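Local coordinates for protein digeranylgeranylglycerophospholipid reductase (Sulfolobus acidocaldarius, PDB 4OPL) that reduces the double bonds of geranylgeranyl chains in archaeal membrane lipid precursors, using one bound FAD per subunit, at residues F206-T211 with L358-I363. The protein carries 1 engineered substitution. Sequence-based numbering, arbitrary orientation.
Sequences FFDQET and LSNDDI. Engineered in segment 206-211: F207 (natural residue Ile).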
ATOM      1  N   PHE A 206      -3.789  -9.305  15.493  1.00 68.03           N
ATOM      2  CA  PHE A 206      -3.950  -8.997  16.909  1.00 70.16           C
ATOM      3  C   PHE A 206      -3.936  -7.495  17.185  1.00 68.56           C
ATOM      4  O   PHE A 206      -2.965  -6.805  16.882  1.00 71.62           O
ATOM      5  CB  PHE A 206      -2.854  -9.686  17.723  1.00 61.21           C
ATOM      6  CG  PHE A 206      -2.768 -11.170  17.491  1.00 63.72           C
ATOM      7  CD1 PHE A 206      -3.522 -12.049  18.249  1.00 70.15           C
ATOM      8  CD2 PHE A 206      -1.929 -11.685  16.517  1.00 64.02           C
ATOM      9  CE1 PHE A 206      -3.445 -13.413  18.040  1.00 73.07           C
ATOM     10  CE2 PHE A 206      -1.847 -13.049  16.303  1.00 66.87           C
ATOM     11  CZ  PHE A 206      -2.606 -13.913  17.065  1.00 69.23           C
ATOM     12  N   PHE A 207      -5.026  -7.004  17.766  1.00 66.19           N
ATOM     13  CA  PHE A 207      -5.164  -5.594  18.118  1.00 64.11           C
ATOM     14  C   PHE A 207      -4.662  -5.348  19.535  1.00 66.41           C
ATOM     15  O   PHE A 207      -5.119  -5.996  20.475  1.00 69.07           O
ATOM     16  CB  PHE A 207      -6.626  -5.144  18.005  1.00 66.72           C
ATOM     17  CG  PHE A 207      -7.132  -5.030  16.591  1.00 69.31           C
ATOM     18  CD1 PHE A 207      -7.680  -3.841  16.133  1.00 69.61           C
ATOM     19  CD2 PHE A 207      -7.075  -6.108  15.724  1.00 73.40           C
ATOM     20  CE1 PHE A 207      -8.154  -3.729  14.839  1.00 69.98           C
ATOM     21  CE2 PHE A 207      -7.546  -6.002  14.430  1.00 73.23           C
ATOM     22  CZ  PHE A 207      -8.087  -4.811  13.986  1.00 71.19           C
ATOM     23  N   ASP A 208      -3.731  -4.411  19.683  1.00 65.99           N
ATOM     24  CA  ASP A 208      -3.208  -4.048  20.998  1.00 68.53           C
ATOM     25  C   ASP A 208      -2.386  -2.767  20.909  1.00 66.76           C
ATOM     26  O   ASP A 208      -1.364  -2.722  20.226  1.00 66.85           O
ATOM     27  CB  ASP A 208      -2.357  -5.182  21.577  1.00 70.60           C
ATOM     28  CG  ASP A 208      -2.328  -5.172  23.092  1.00 70.40           C
ATOM     29  OD1 ASP A 208      -2.406  -4.075  23.683  1.00 67.37           O
ATOM     30  OD2 ASP A 208      -2.232  -6.264  23.693  1.00 64.38           O
ATOM     31  N   GLN A 209      -2.834  -1.728  21.605  1.00 64.56           N
ATOM     32  CA  GLN A 209      -2.176  -0.427  21.547  1.00 63.02           C
ATOM     33  C   GLN A 209      -0.976  -0.337  22.488  1.00 65.84           C
ATOM     34  O   GLN A 209      -0.319   0.701  22.567  1.00 65.57           O
ATOM     35  CB  GLN A 209      -3.175   0.687  21.869  1.00 62.77           C
ATOM     36  CG  GLN A 209      -4.332   0.798  20.886  1.00 66.10           C
ATOM     37  CD  GLN A 209      -3.953   1.498  19.593  1.00 69.88           C
ATOM     38  OE1 GLN A 209      -2.928   1.197  18.978  1.00 71.02           O
ATOM     39  NE2 GLN A 209      -4.785   2.443  19.172  1.00 70.36           N
ATOM     40  N   GLU A 210      -0.696  -1.425  23.198  1.00 71.31           N
ATOM     41  CA  GLU A 210       0.455  -1.480  24.096  1.00 74.01           C
ATOM     42  C   GLU A 210       1.606  -2.257  23.468  1.00 72.68           C
ATOM     43  O   GLU A 210       2.767  -1.860  23.573  1.00 74.76           O
ATOM     44  CB  GLU A 210       0.067  -2.113  25.433  1.00 81.80           C
ATOM     45  CG  GLU A 210      -0.974  -1.335  26.216  1.00 84.12           C
ATOM     46  CD  GLU A 210      -1.374  -2.033  27.501  1.00 90.37           C
ATOM     47  OE1 GLU A 210      -0.780  -3.085  27.820  1.00 91.90           O
ATOM     48  OE2 GLU A 210      -2.284  -1.529  28.195  1.00 93.03           O
ATOM     49  N   THR A 211       1.275  -3.367  22.817  1.00 71.01           N
ATOM     50  CA  THR A 211       2.276  -4.213  22.178  1.00 74.86           C
ATOM     51  C   THR A 211       2.520  -3.785  20.732  1.00 72.23           C
ATOM     52  O   THR A 211       3.463  -4.249  20.088  1.00 72.44           O
ATOM     53  CB  THR A 211       1.856  -5.693  22.208  1.00 80.21           C
ATOM     54  OG1 THR A 211       0.755  -5.900  21.314  1.00 80.25           O
ATOM     55  CG2 THR A 211       1.442  -6.096  23.614  1.00 83.85           C
ATOM     56  N   LEU A 358      -7.682   5.050  19.796  1.00 59.19           N
ATOM     57  CA  LEU A 358      -8.536   4.267  20.682  1.00 62.48           C
ATOM     58  C   LEU A 358      -7.696   3.513  21.702  1.00 63.98           C
ATOM     59  O   LEU A 358      -6.639   2.978  21.375  1.00 65.31           O
ATOM     60  CB  LEU A 358      -9.399   3.282  19.887  1.00 43.87           C
ATOM     61  CG  LEU A 358     -10.599   3.845  19.122  1.00 42.70           C
ATOM     62  CD1 LEU A 358     -11.453   2.716  18.567  1.00 43.05           C
ATOM     63  CD2 LEU A 358     -11.424   4.757  20.014  1.00 43.65           C
ATOM     64  N   SER A 359      -8.169   3.480  22.943  1.00 64.10           N
ATOM     65  CA  SER A 359      -7.502   2.715  23.988  1.00 62.18           C
ATOM     66  C   SER A 359      -7.872   1.244  23.865  1.00 61.43           C
ATOM     67  O   SER A 359      -8.791   0.890  23.127  1.00 61.56           O
ATOM     68  CB  SER A 359      -7.881   3.244  25.371  1.00 63.06           C
ATOM     69  OG  SER A 359      -9.272   3.094  25.600  1.00 62.98           O
ATOM     70  N   ASN A 360      -7.156   0.387  24.587  1.00 61.79           N
ATOM     71  CA  ASN A 360      -7.464  -1.039  24.585  1.00 63.47           C
ATOM     72  C   ASN A 360      -8.832  -1.309  25.201  1.00 64.80           C
ATOM     73  O   ASN A 360      -9.512  -2.262  24.823  1.00 66.00           O
ATOM     74  CB  ASN A 360      -6.388  -1.831  25.332  1.00 66.92           C
ATOM     75  CG  ASN A 360      -5.111  -1.988  24.526  1.00 65.09           C
ATOM     76  OD1 ASN A 360      -5.118  -1.872  23.301  1.00 62.82           O
ATOM     77  ND2 ASN A 360      -4.008  -2.263  25.213  1.00 67.62           N
ATOM     78  N   ASP A 361      -9.230  -0.465  26.147  1.00 65.51           N
ATOM     79  CA  ASP A 361     -10.537  -0.589  26.785  1.00 67.79           C
ATOM     80  C   ASP A 361     -11.657  -0.293  25.794  1.00 68.30           C
ATOM     81  O   ASP A 361     -12.727  -0.898  25.855  1.00 69.54           O
ATOM     82  CB  ASP A 361     -10.642   0.348  27.993  1.00 67.96           C
ATOM     83  CG  ASP A 361      -9.742  -0.072  29.139  1.00 70.62           C
ATOM     84  OD1 ASP A 361      -9.392  -1.268  29.215  1.00 73.63           O
ATOM     85  OD2 ASP A 361      -9.391   0.796  29.967  1.00 69.77           O
ATOM     86  N   ASP A 362     -11.407   0.642  24.883  1.00 67.30           N
ATOM     87  CA  ASP A 362     -12.388   0.995  23.864  1.00 51.94           C
ATOM     88  C   ASP A 362     -12.548  -0.127  22.844  1.00 51.64           C
ATOM     89  O   ASP A 362     -13.659  -0.432  22.413  1.00 51.87           O
ATOM     90  CB  ASP A 362     -11.986   2.293  23.158  1.00 61.61           C
ATOM     91  CG  ASP A 362     -11.998   3.488  24.089  1.00 62.54           C
ATOM     92  OD1 ASP A 362     -12.787   3.483  25.055  1.00 64.67           O
ATOM     93  OD2 ASP A 362     -11.218   4.434  23.855  1.00 49.38           O
ATOM     94  N   ILE A 363     -11.428  -0.739  22.466  1.00 68.79           N
ATOM     95  CA  ILE A 363     -11.435  -1.814  21.479  1.00 51.66           C
ATOM     96  C   ILE A 363     -12.055  -3.080  22.060  1.00 61.59           C
ATOM     97  O   ILE A 363     -12.821  -3.771  21.389  1.00 63.34           O
ATOM     98  CB  ILE A 363     -10.012  -2.121  20.969  1.00 52.76           C
ATOM     99  CG1 ILE A 363      -9.352  -0.852  20.426  1.00 48.80           C
ATOM    100  CG2 ILE A 363     -10.046  -3.200  19.895  1.00 53.07           C
ATOM    101  CD1 ILE A 363      -7.935  -1.060  19.933  1.00 48.67           C
TER
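The side-chain amide of N360 meets the loop at D208 to E210 with both ends: OD1 takes the backbone N of Q209, and ND2 reaches the carboxylate of D208. The bond from Q209 N to N360 OD1 is 2.8 Å long. It is nearly straight (174°) and uses a lone pair in the carbonyl plane. N360 ND2 gives a weak, bent bond to D208 OD1, 2.9 Å away. The carboxylate of D208 and the amide of N360 are turned steeply against each other, 75° apart. With chi1 at -153°, D208 CG swings far from its own N, beside the carbonyl carbon, and OD1 also accepts from E210 N, from above the carboxylate plane, which makes an Asx turn. One oxygen thus closes the loop turn and weakly links it to the helix start. The extended chain of E210 passes the same amide, with CG 3.3 Å from N360 ND2.

Q209 reaches across to the residues just before the helix. Its chain bends at chi2, and NE2 donates to L358 O at 2.9 Å. The acceptor lies close to the plane of the Q209 amide. G214 N holds the other end of that amide, OE1. Beside these polar bonds, I363 CD1 packs on Q209 CG at 4.2 Å. I363 CG2 meets CB of F207, an engineered residue, at 4.4 Å. P82 touches both N360 and I363.

S359 and D362 form a capping box at the helix start, though its bonds are weak. The contact joins the loop between strands 202-206 and 216-221 of the large mixed sheet to the capped N-terminus of helix 360-368.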